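Local structure of Cyp101j2 (Sphingobium yanoikuyae, 5KYO) at residues Q61-I66 with T344-M349; E231-K236 with M241-I246; P300-D305 with F360-K365. The protein is a haem-containing cytochrome P450 monooxygenase that probably inserts oxygen into the monoterpene 1,8-cineole, hydroxylating it. All coordinates share one frame; numbering follows the deposited sequence.

Interaction 1. Residues Q61-I66 with T344-M349; sequences QSWREI and TVVVAM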
loop_
_atom_site.group_PDB
_atom_site.type_symbol
_atom_site.label_atom_id
_atom_site.label_comp_id
_atom_site.label_asym_id
_atom_site.label_seq_id
_atom_site.Cartn_x
_atom_site.Cartn_y
_atom_site.Cartn_z
ATOM N N GLN A 61 -3.766 -17.376 -1.345
ATOM C CA GLN A 61 -4.506 -18.626 -1.239
ATOM C C GLN A 61 -5.234 -18.699 0.102
ATOM O O GLN A 61 -6.418 -18.982 0.151
ATOM C CB GLN A 61 -3.556 -19.819 -1.409
ATOM C CG GLN A 61 -4.118 -21.159 -0.957
ATOM C CD GLN A 61 -3.023 -22.188 -0.693
ATOM O OE1 GLN A 61 -1.965 -21.857 -0.153
ATOM N NE2 GLN A 61 -3.273 -23.440 -1.074
ATOM N N SER A 62 -4.499 -18.428 1.179
ATOM C CA SER A 62 -5.048 -18.311 2.529
ATOM C C SER A 62 -6.328 -17.470 2.579
ATOM O O SER A 62 -7.355 -17.884 3.164
ATOM C CB SER A 62 -3.986 -17.706 3.455
ATOM O OG SER A 62 -4.437 -17.626 4.793
ATOM N N TRP A 63 -6.252 -16.288 1.970
ATOM C CA TRP A 63 -7.384 -15.369 1.908
ATOM C C TRP A 63 -8.545 -15.983 1.141
ATOM O O TRP A 63 -9.698 -15.839 1.530
ATOM C CB TRP A 63 -6.979 -14.042 1.249
ATOM C CG TRP A 63 -6.349 -13.039 2.170
ATOM C CD1 TRP A 63 -5.054 -13.022 2.608
ATOM C CD2 TRP A 63 -6.983 -11.900 2.756
ATOM N NE1 TRP A 63 -4.852 -11.948 3.440
ATOM C CE2 TRP A 63 -6.023 -11.243 3.542
ATOM C CE3 TRP A 63 -8.274 -11.376 2.693
ATOM C CZ2 TRP A 63 -6.314 -10.085 4.267
ATOM C CZ3 TRP A 63 -8.564 -10.228 3.415
ATOM C CH2 TRP A 63 -7.591 -9.597 4.190
ATOM N N ARG A 64 -8.241 -16.676 0.048
ATOM C CA ARG A 64 -9.285 -17.289 -0.756
ATOM C C ARG A 64 -10.029 -18.374 0.033
ATOM O O ARG A 64 -11.238 -18.551 -0.130
ATOM C CB ARG A 64 -8.694 -17.869 -2.044
ATOM C CG ARG A 64 -8.402 -16.820 -3.114
ATOM C CD ARG A 64 -7.553 -17.393 -4.233
ATOM N NE ARG A 64 -8.147 -18.595 -4.808
ATOM C CZ ARG A 64 -9.107 -18.592 -5.728
ATOM N NH1 ARG A 64 -9.595 -17.444 -6.177
ATOM N NH2 ARG A 64 -9.583 -19.738 -6.201
ATOM N N GLU A 65 -9.310 -19.084 0.899
ATOM C CA GLU A 65 -9.936 -20.092 1.755
ATOM C C GLU A 65 -10.846 -19.445 2.793
ATOM O O GLU A 65 -11.914 -19.972 3.107
ATOM C CB GLU A 65 -8.881 -20.957 2.448
ATOM C CG GLU A 65 -8.653 -22.297 1.763
ATOM C CD GLU A 65 -9.919 -23.136 1.706
ATOM O OE1 GLU A 65 -10.474 -23.314 0.600
ATOM O OE2 GLU A 65 -10.359 -23.625 2.769
ATOM N N ILE A 66 -10.420 -18.301 3.320
ATOM C CA ILE A 66 -11.251 -17.532 4.246
ATOM C C ILE A 66 -12.539 -17.109 3.549
ATOM O O ILE A 66 -13.633 -17.262 4.106
ATOM C CB ILE A 66 -10.505 -16.301 4.778
ATOM C CG1 ILE A 66 -9.360 -16.740 5.691
ATOM C CG2 ILE A 66 -11.456 -15.375 5.538
ATOM C CD1 ILE A 66 -8.503 -15.603 6.203
ATOM N N THR A 344 -8.600 -4.801 -0.435
ATOM C CA THR A 344 -8.341 -4.858 -1.859
ATOM C C THR A 344 -8.109 -6.315 -2.261
ATOM O O THR A 344 -8.348 -6.678 -3.396
ATOM C CB THR A 344 -7.124 -4.008 -2.265
ATOM O OG1 THR A 344 -5.952 -4.546 -1.658
ATOM C CG2 THR A 344 -7.292 -2.567 -1.769
ATOM N N VAL A 345 -7.652 -7.121 -1.305
ATOM C CA VAL A 345 -7.299 -8.529 -1.518
ATOM C C VAL A 345 -8.473 -9.368 -2.011
ATOM O O VAL A 345 -8.315 -10.184 -2.921
ATOM C CB VAL A 345 -6.755 -9.181 -0.218
ATOM C CG1 VAL A 345 -6.370 -10.646 -0.459
ATOM C CG2 VAL A 345 -5.576 -8.389 0.318
ATOM N N VAL A 346 -9.655 -9.147 -1.437
ATOM C CA VAL A 346 -10.814 -9.982 -1.764
ATOM C C VAL A 346 -11.416 -9.614 -3.117
ATOM O O VAL A 346 -12.255 -10.341 -3.645
ATOM C CB VAL A 346 -11.897 -9.906 -0.661
ATOM C CG1 VAL A 346 -11.260 -10.167 0.689
ATOM C CG2 VAL A 346 -12.580 -8.566 -0.658
ATOM N N VAL A 347 -10.947 -8.517 -3.699
ATOM C CA VAL A 347 -11.444 -8.073 -4.998
ATOM C C VAL A 347 -10.870 -8.921 -6.145
ATOM O O VAL A 347 -11.607 -9.679 -6.786
ATOM C CB VAL A 347 -11.128 -6.573 -5.234
ATOM C CG1 VAL A 347 -11.468 -6.168 -6.655
ATOM C CG2 VAL A 347 -11.902 -5.724 -4.242
ATOM N N ALA A 348 -9.565 -8.830 -6.388
ATOM C CA ALA A 348 -8.966 -9.563 -7.508
ATOM C C ALA A 348 -8.904 -11.067 -7.265
ATOM O O ALA A 348 -8.759 -11.835 -8.212
ATOM C CB ALA A 348 -7.553 -9.029 -7.809
ATOM N N MET A 349 -9.023 -11.503 -6.013
ATOM C CA MET A 349 -8.942 -12.939 -5.728
ATOM C C MET A 349 -10.288 -13.641 -5.779
ATOM O O MET A 349 -10.352 -14.872 -5.646
ATOM C CB MET A 349 -8.296 -13.180 -4.369
ATOM C CG MET A 349 -6.852 -12.741 -4.300
ATOM S SD MET A 349 -5.785 -13.713 -5.377
ATOM C CE MET A 349 -5.456 -12.554 -6.682
#
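Trp63 and Arg64 of helix 59-69 pack against Val345, Val346 and Met349, a mostly apolar and buried contact between the first helix of the chain and the short helix 344-348. In P450 terms these are probably helices A and K'. The indole is the main surface. CG1 of Val345 sits over one face of it, nearer the five-membered ring, 3.8 Å from that ring's centroid and 25° off its normal. This is a CH-pi contact, and the closest atoms are Trp63 CD2 and Val345 CG1 at 3.5 Å. With chi1 at -179°, Val345 CG1 lies anti to its own backbone N and reaches out over the indole. CG1 of Val346 meets the six-membered ring obliquely, 3.8 Å from Trp63 CE3. The indole N-H leaves this interface and bonds to Asn415, which helps to fix how the ring is turned.

Arg64 gives the polar part. Its CG touches Met349 CB at 3.9 Å. The chain then bends at chi3, and NH1 comes to the backbone O of Met349 at 2.7 Å. The carbonyl lies at the edge of the guanidinium, near its plane. The bond is weak because it is bent, with an N-H...O angle of 124°. NH2 of Arg64 makes a long, weak ion pair with Asp351.

Thr344, following strand 339-343 of the mixed sheet, touches the haem. Val346 also touches Ala92 of helix 89-97, so the short helix packs against both that helix and helix 59-69.

Interaction 2. Residues E231-K236 with M241-I246; sequences EARRIK and MISRMI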
loop_
_atom_site.group_PDB
_atom_site.type_symbol
_atom_site.label_atom_id
_atom_site.label_comp_id
_atom_site.label_asym_id
_atom_site.label_seq_id
_atom_site.Cartn_x
_atom_site.Cartn_y
_atom_site.Cartn_z
ATOM N N GLU A 231 8.328 26.711 5.489
ATOM C CA GLU A 231 8.468 28.148 5.682
ATOM C C GLU A 231 9.582 28.740 4.793
ATOM O O GLU A 231 9.426 29.824 4.220
ATOM C CB GLU A 231 8.721 28.453 7.168
ATOM C CG GLU A 231 7.474 28.357 8.020
ATOM C CD GLU A 231 6.353 29.247 7.501
ATOM O OE1 GLU A 231 6.637 30.413 7.146
ATOM O OE2 GLU A 231 5.197 28.780 7.447
ATOM N N ALA A 232 10.688 28.015 4.658
ATOM C CA ALA A 232 11.745 28.401 3.720
ATOM C C ALA A 232 11.233 28.483 2.273
ATOM O O ALA A 232 11.665 29.346 1.518
ATOM C CB ALA A 232 12.911 27.435 3.807
ATOM N N ARG A 233 10.297 27.623 1.893
ATOM C CA ARG A 233 9.827 27.592 0.505
ATOM C C ARG A 233 8.716 28.593 0.243
ATOM O O ARG A 233 8.397 28.912 -0.913
ATOM C CB ARG A 233 9.362 26.172 0.128
ATOM C CG ARG A 233 10.399 25.078 0.410
ATOM C CD ARG A 233 10.964 24.397 -0.822
ATOM N NE ARG A 233 12.260 23.780 -0.532
ATOM C CZ ARG A 233 12.494 22.471 -0.459
ATOM N NH1 ARG A 233 11.508 21.584 -0.637
ATOM N NH2 ARG A 233 13.722 22.042 -0.187
ATOM N N ARG A 234 8.104 29.088 1.312
ATOM C CA ARG A 234 7.191 30.225 1.186
ATOM C C ARG A 234 7.963 31.479 0.820
ATOM O O ARG A 234 7.436 32.362 0.157
ATOM C CB ARG A 234 6.413 30.461 2.472
ATOM C CG ARG A 234 5.511 29.312 2.869
ATOM C CD ARG A 234 4.506 29.758 3.910
ATOM N NE ARG A 234 3.633 28.676 4.346
ATOM C CZ ARG A 234 2.536 28.292 3.705
ATOM N NH1 ARG A 234 2.179 28.885 2.572
ATOM N NH2 ARG A 234 1.803 27.297 4.190
ATOM N N ILE A 235 9.209 31.548 1.278
ATOM C CA ILE A 235 10.094 32.683 1.009
ATOM C C ILE A 235 10.809 32.520 -0.331
ATOM O O ILE A 235 10.926 33.459 -1.099
ATOM C CB ILE A 235 11.130 32.825 2.125
ATOM C CG1 ILE A 235 10.491 33.519 3.336
ATOM C CG2 ILE A 235 12.353 33.538 1.635
ATOM C CD1 ILE A 235 11.414 33.606 4.557
ATOM N N LYS A 236 11.271 31.306 -0.608
ATOM C CA LYS A 236 11.998 31.024 -1.838
ATOM C C LYS A 236 11.481 29.723 -2.448
ATOM O O LYS A 236 12.016 28.651 -2.179
ATOM C CB LYS A 236 13.502 30.926 -1.565
ATOM C CG LYS A 236 14.340 30.666 -2.821
ATOM C CD LYS A 236 15.798 30.366 -2.505
ATOM C CE LYS A 236 15.951 29.050 -1.776
ATOM N NZ LYS A 236 17.344 28.518 -1.866
ATOM N N MET A 241 7.675 19.299 -4.708
ATOM C CA MET A 241 6.261 19.116 -4.394
ATOM C C MET A 241 5.754 20.022 -3.258
ATOM O O MET A 241 4.593 20.441 -3.269
ATOM C CB MET A 241 5.981 17.647 -4.058
ATOM C CG MET A 241 4.497 17.355 -3.895
ATOM S SD MET A 241 4.171 15.623 -3.527
ATOM C CE MET A 241 2.430 15.668 -3.112
ATOM N N ILE A 242 6.599 20.310 -2.280
ATOM C CA ILE A 242 6.220 21.264 -1.232
ATOM C C ILE A 242 5.950 22.660 -1.818
ATOM O O ILE A 242 4.922 23.293 -1.516
ATOM C CB ILE A 242 7.305 21.372 -0.131
ATOM C CG1 ILE A 242 7.362 20.076 0.672
ATOM C CG2 ILE A 242 6.987 22.542 0.816
ATOM C CD1 ILE A 242 8.282 20.106 1.884
ATOM N N SER A 243 6.864 23.136 -2.660
ATOM C CA SER A 243 6.668 24.426 -3.318
ATOM C C SER A 243 5.383 24.432 -4.152
ATOM O O SER A 243 4.676 25.432 -4.183
ATOM C CB SER A 243 7.865 24.778 -4.202
ATOM O OG SER A 243 9.042 24.935 -3.434
ATOM N N ARG A 244 5.069 23.310 -4.804
ATOM C CA ARG A 244 3.901 23.239 -5.680
ATOM C C ARG A 244 2.635 23.280 -4.873
ATOM O O ARG A 244 1.655 23.930 -5.254
ATOM C CB ARG A 244 3.940 21.967 -6.544
ATOM C CG ARG A 244 5.094 21.947 -7.530
ATOM C CD ARG A 244 4.920 20.870 -8.598
ATOM N NE ARG A 244 4.682 19.529 -8.041
ATOM C CZ ARG A 244 5.637 18.623 -7.839
ATOM N NH1 ARG A 244 6.902 18.907 -8.129
ATOM N NH2 ARG A 244 5.334 17.435 -7.337
ATOM N N MET A 245 2.648 22.596 -3.738
ATOM C CA MET A 245 1.484 22.592 -2.867
ATOM C C MET A 245 1.263 23.966 -2.231
ATOM O O MET A 245 0.124 24.416 -2.096
ATOM C CB MET A 245 1.631 21.512 -1.797
ATOM C CG MET A 245 1.413 20.122 -2.364
ATOM S SD MET A 245 1.612 18.815 -1.145
ATOM C CE MET A 245 3.242 19.175 -0.489
ATOM N N ILE A 246 2.363 24.621 -1.867
ATOM C CA ILE A 246 2.347 25.970 -1.308
ATOM C C ILE A 246 1.696 26.994 -2.244
ATOM O O ILE A 246 0.930 27.864 -1.806
ATOM C CB ILE A 246 3.782 26.449 -0.978
ATOM C CG1 ILE A 246 4.223 25.942 0.392
ATOM C CG2 ILE A 246 3.863 27.959 -0.970
ATOM C CD1 ILE A 246 5.628 26.408 0.763
HETATM O O HOH W 1 -0.111 27.548 1.273
#
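Arg233 and Arg234, near the end of helix 215-235, meet Ser243 and Ile246 of helix 241-246, where two consecutive helices are joined by a short turn. In the P450 fold these are probably helices G and H. The short helical segments cross at -67°, with their axes 9.5 Å apart at the closest point.

The tight part has two touches. CD of Arg233 comes to 3.3 Å from Ser243 OG, a packing contact. The hydroxyl has its own bonds to Gly238 N and Asp240 OD1 in the turn. CD1 of Ile246 touches the aliphatic parts of both arginines, 3.8 Å from Arg233 CB and 3.6 Å from Arg234 CG. The Arg233 chain bends at chi2 (-113°), and its guanidinium turns an edge toward Ile242 CB, a looser neighbour. It is held there by a salt bridge to Asp240 and by the backbone oxygens of Val189 and Asp190.

The other side is looser and more open to solvent. Arg234 runs out extended, and its guanidinium is paired with Asp257 and, weakly, with Glu231. Ile246 CG1 lies over one face, off centre. Water 1, in the guanidinium plane, accepts from Arg234 NH1 at 3.0 Å and donates to Ile246 O at 3.3 Å.

Interaction 3. Residues P300-D305 with F360-K365; sequences PSLIDD and FRLGRK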
loop_
_atom_site.group_PDB
_atom_site.type_symbol
_atom_site.label_atom_id
_atom_site.label_comp_id
_atom_site.label_asym_id
_atom_site.label_seq_id
_atom_site.Cartn_x
_atom_site.Cartn_y
_atom_site.Cartn_z
ATOM N N PRO A 300 13.153 -8.539 -22.318
ATOM C CA PRO A 300 12.715 -7.492 -21.389
ATOM C C PRO A 300 11.503 -6.715 -21.879
ATOM O O PRO A 300 10.939 -5.954 -21.098
ATOM C CB PRO A 300 13.933 -6.566 -21.303
ATOM C CG PRO A 300 14.629 -6.771 -22.594
ATOM C CD PRO A 300 14.458 -8.221 -22.920
ATOM N N SER A 301 11.096 -6.890 -23.136
ATOM C CA SER A 301 9.920 -6.164 -23.617
ATOM C C SER A 301 8.658 -6.689 -22.926
ATOM O O SER A 301 7.592 -6.074 -23.014
ATOM C CB SER A 301 9.766 -6.279 -25.136
ATOM O OG SER A 301 9.442 -7.601 -25.512
ATOM N N LEU A 302 8.788 -7.822 -22.245
ATOM C CA LEU A 302 7.668 -8.408 -21.515
ATOM C C LEU A 302 7.388 -7.677 -20.204
ATOM O O LEU A 302 6.425 -7.989 -19.511
ATOM C CB LEU A 302 7.934 -9.884 -21.223
ATOM C CG LEU A 302 8.218 -10.782 -22.423
ATOM C CD1 LEU A 302 8.522 -12.179 -21.936
ATOM C CD2 LEU A 302 7.013 -10.795 -23.335
ATOM N N ILE A 303 8.235 -6.717 -19.847
ATOM C CA ILE A 303 8.168 -6.174 -18.495
ATOM C C ILE A 303 6.912 -5.319 -18.270
ATOM O O ILE A 303 6.284 -5.393 -17.209
ATOM C CB ILE A 303 9.447 -5.373 -18.168
ATOM C CG1 ILE A 303 10.590 -6.357 -17.879
ATOM C CG2 ILE A 303 9.228 -4.500 -16.975
ATOM C CD1 ILE A 303 11.906 -5.701 -17.481
ATOM N N ASP A 304 6.538 -4.545 -19.285
ATOM C CA ASP A 304 5.374 -3.671 -19.209
ATOM C C ASP A 304 4.075 -4.420 -18.867
ATOM O O ASP A 304 3.259 -3.925 -18.080
ATOM C CB ASP A 304 5.202 -2.905 -20.527
ATOM C CG ASP A 304 6.250 -1.812 -20.713
ATOM O OD1 ASP A 304 6.870 -1.392 -19.711
ATOM O OD2 ASP A 304 6.435 -1.352 -21.858
ATOM N N ASP A 305 3.891 -5.613 -19.431
ATOM C CA ASP A 305 2.683 -6.414 -19.235
ATOM C C ASP A 305 2.793 -7.275 -17.980
ATOM O O ASP A 305 1.813 -7.542 -17.307
ATOM C CB ASP A 305 2.444 -7.282 -20.476
ATOM C CG ASP A 305 1.176 -8.095 -20.393
ATOM O OD1 ASP A 305 0.081 -7.505 -20.511
ATOM O OD2 ASP A 305 1.282 -9.328 -20.236
ATOM N N PHE A 360 -0.386 -16.585 -12.430
ATOM C CA PHE A 360 0.290 -15.451 -13.042
ATOM C C PHE A 360 0.357 -15.695 -14.541
ATOM O O PHE A 360 1.042 -16.611 -15.003
ATOM C CB PHE A 360 1.695 -15.249 -12.442
ATOM C CG PHE A 360 2.328 -13.928 -12.815
ATOM C CD1 PHE A 360 2.858 -13.741 -14.081
ATOM C CD2 PHE A 360 2.386 -12.881 -11.900
ATOM C CE1 PHE A 360 3.446 -12.543 -14.452
ATOM C CE2 PHE A 360 2.978 -11.656 -12.269
ATOM C CZ PHE A 360 3.503 -11.496 -13.547
ATOM N N ARG A 361 -0.377 -14.890 -15.300
ATOM C CA ARG A 361 -0.428 -15.009 -16.748
ATOM C C ARG A 361 -0.083 -13.709 -17.466
ATOM O O ARG A 361 -0.677 -12.672 -17.199
ATOM C CB ARG A 361 -1.822 -15.473 -17.182
ATOM C CG ARG A 361 -2.037 -16.974 -17.038
ATOM C CD ARG A 361 -3.471 -17.368 -17.355
ATOM N NE ARG A 361 -4.038 -16.575 -18.442
ATOM C CZ ARG A 361 -5.341 -16.361 -18.605
ATOM N NH1 ARG A 361 -6.210 -16.885 -17.747
ATOM N NH2 ARG A 361 -5.780 -15.624 -19.620
ATOM N N LEU A 362 0.882 -13.770 -18.378
ATOM C CA LEU A 362 1.131 -12.659 -19.291
ATOM C C LEU A 362 0.042 -12.533 -20.364
ATOM O O LEU A 362 -0.132 -11.482 -20.969
ATOM C CB LEU A 362 2.495 -12.818 -19.966
ATOM C CG LEU A 362 3.694 -12.915 -19.019
ATOM C CD1 LEU A 362 5.001 -12.844 -19.802
ATOM C CD2 LEU A 362 3.606 -11.793 -18.001
ATOM N N GLY A 363 -0.702 -13.599 -20.610
ATOM C CA GLY A 363 -1.692 -13.554 -21.676
ATOM C C GLY A 363 -2.953 -12.725 -21.441
ATOM O O GLY A 363 -3.750 -12.542 -22.364
ATOM N N ARG A 364 -3.126 -12.199 -20.232
ATOM C CA ARG A 364 -4.457 -11.782 -19.771
ATOM C C ARG A 364 -5.144 -10.679 -20.568
ATOM O O ARG A 364 -4.604 -9.587 -20.767
ATOM C CB ARG A 364 -4.397 -11.355 -18.311
ATOM C CG ARG A 364 -4.228 -12.510 -17.378
ATOM C CD ARG A 364 -4.759 -12.204 -16.007
ATOM N NE ARG A 364 -4.427 -13.267 -15.063
ATOM C CZ ARG A 364 -5.253 -14.242 -14.700
ATOM N NH1 ARG A 364 -6.483 -14.301 -15.198
ATOM N NH2 ARG A 364 -4.850 -15.153 -13.828
ATOM N N LYS A 365 -6.365 -10.989 -20.990
ATOM C CA LYS A 365 -7.191 -10.093 -21.776
ATOM C C LYS A 365 -8.023 -9.209 -20.860
ATOM O O LYS A 365 -8.452 -8.125 -21.247
ATOM C CB LYS A 365 -8.100 -10.892 -22.714
ATOM C CG LYS A 365 -7.343 -11.780 -23.692
ATOM C CD LYS A 365 -8.277 -12.477 -24.669
ATOM C CE LYS A 365 -7.486 -13.254 -25.713
ATOM N NZ LYS A 365 -8.379 -13.870 -26.735
HETATM O O HOH W 2 -2.224 -8.876 -21.782
#
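Asp305, in the first turn of helix 303-313, and Leu362, in an irregular loop, have CA atoms 6.4 Å apart, the nearest pair of CA atoms across the two segments. Residues 300-302 lead into the helix with helical backbone angles but without its regular bonds, apart from Ile303 N to Pro300 O at 3.1 Å.

Two side chains of 300-305 reach the loop. Leu302 CD1 meets Leu362 CD1 at 4.2 Å, a loose apolar touch in which the side chains cross at about a right angle. Leu362 also rests on Leu292 of helix 290-298 and on Ala306, so its isobutyl group lies between two helices. Asp305 holds its carboxylate out toward the loop, with CG anti to the backbone N (chi1 -177°). OD1 forms a salt bridge with Arg367. In the conformer described, OD2 lies 3.7 Å from Leu362 CB. Asp305 has two conformers, so its details are less certain.

The helix is probably helix K of the P450 fold, and the loop is probably part of the meander. Arg364, a little beyond the segment matching the PERF motif, forms a salt bridge through NE with Glu309, the glutamate of the ExxR motif. It may play the part of the second arginine of the Glu-Arg-Arg triad. Glu309 also accepts from the backbone N of Arg361. NH1 of Arg364 bonds to the backbone oxygen of Glu355, and NH2 to those of Asp356 and Glu359. The CG of Arg364 lies over one face of the Arg361 guanidinium. Water 2 lies 3.0 Å from Asp305 OD1 and 2.7 Å from Arg364 O.

Overall arrangement
Interaction 1 is the buried one, interaction 2 is partly buried, and interaction 3 lies at the surface. The three join different elements. Interaction 1 joins the N-terminal helix to the helix that follows the mixed sheet. Interaction 2 closes a turn between neighbouring helices, on the opposite side of the chain's centre, about 43 Å away between centres. Interaction 3 fastens loop 360-365 to helix 303-313, and its segments alternate along the chain with those of interaction 1. Chemistry follows place. An indole and valines dominate interaction 1, arginine side chains meeting an isoleucine and a serine interaction 2, and a carboxylate with one leucine pair interaction 3. Water takes part in interactions 2 and 3.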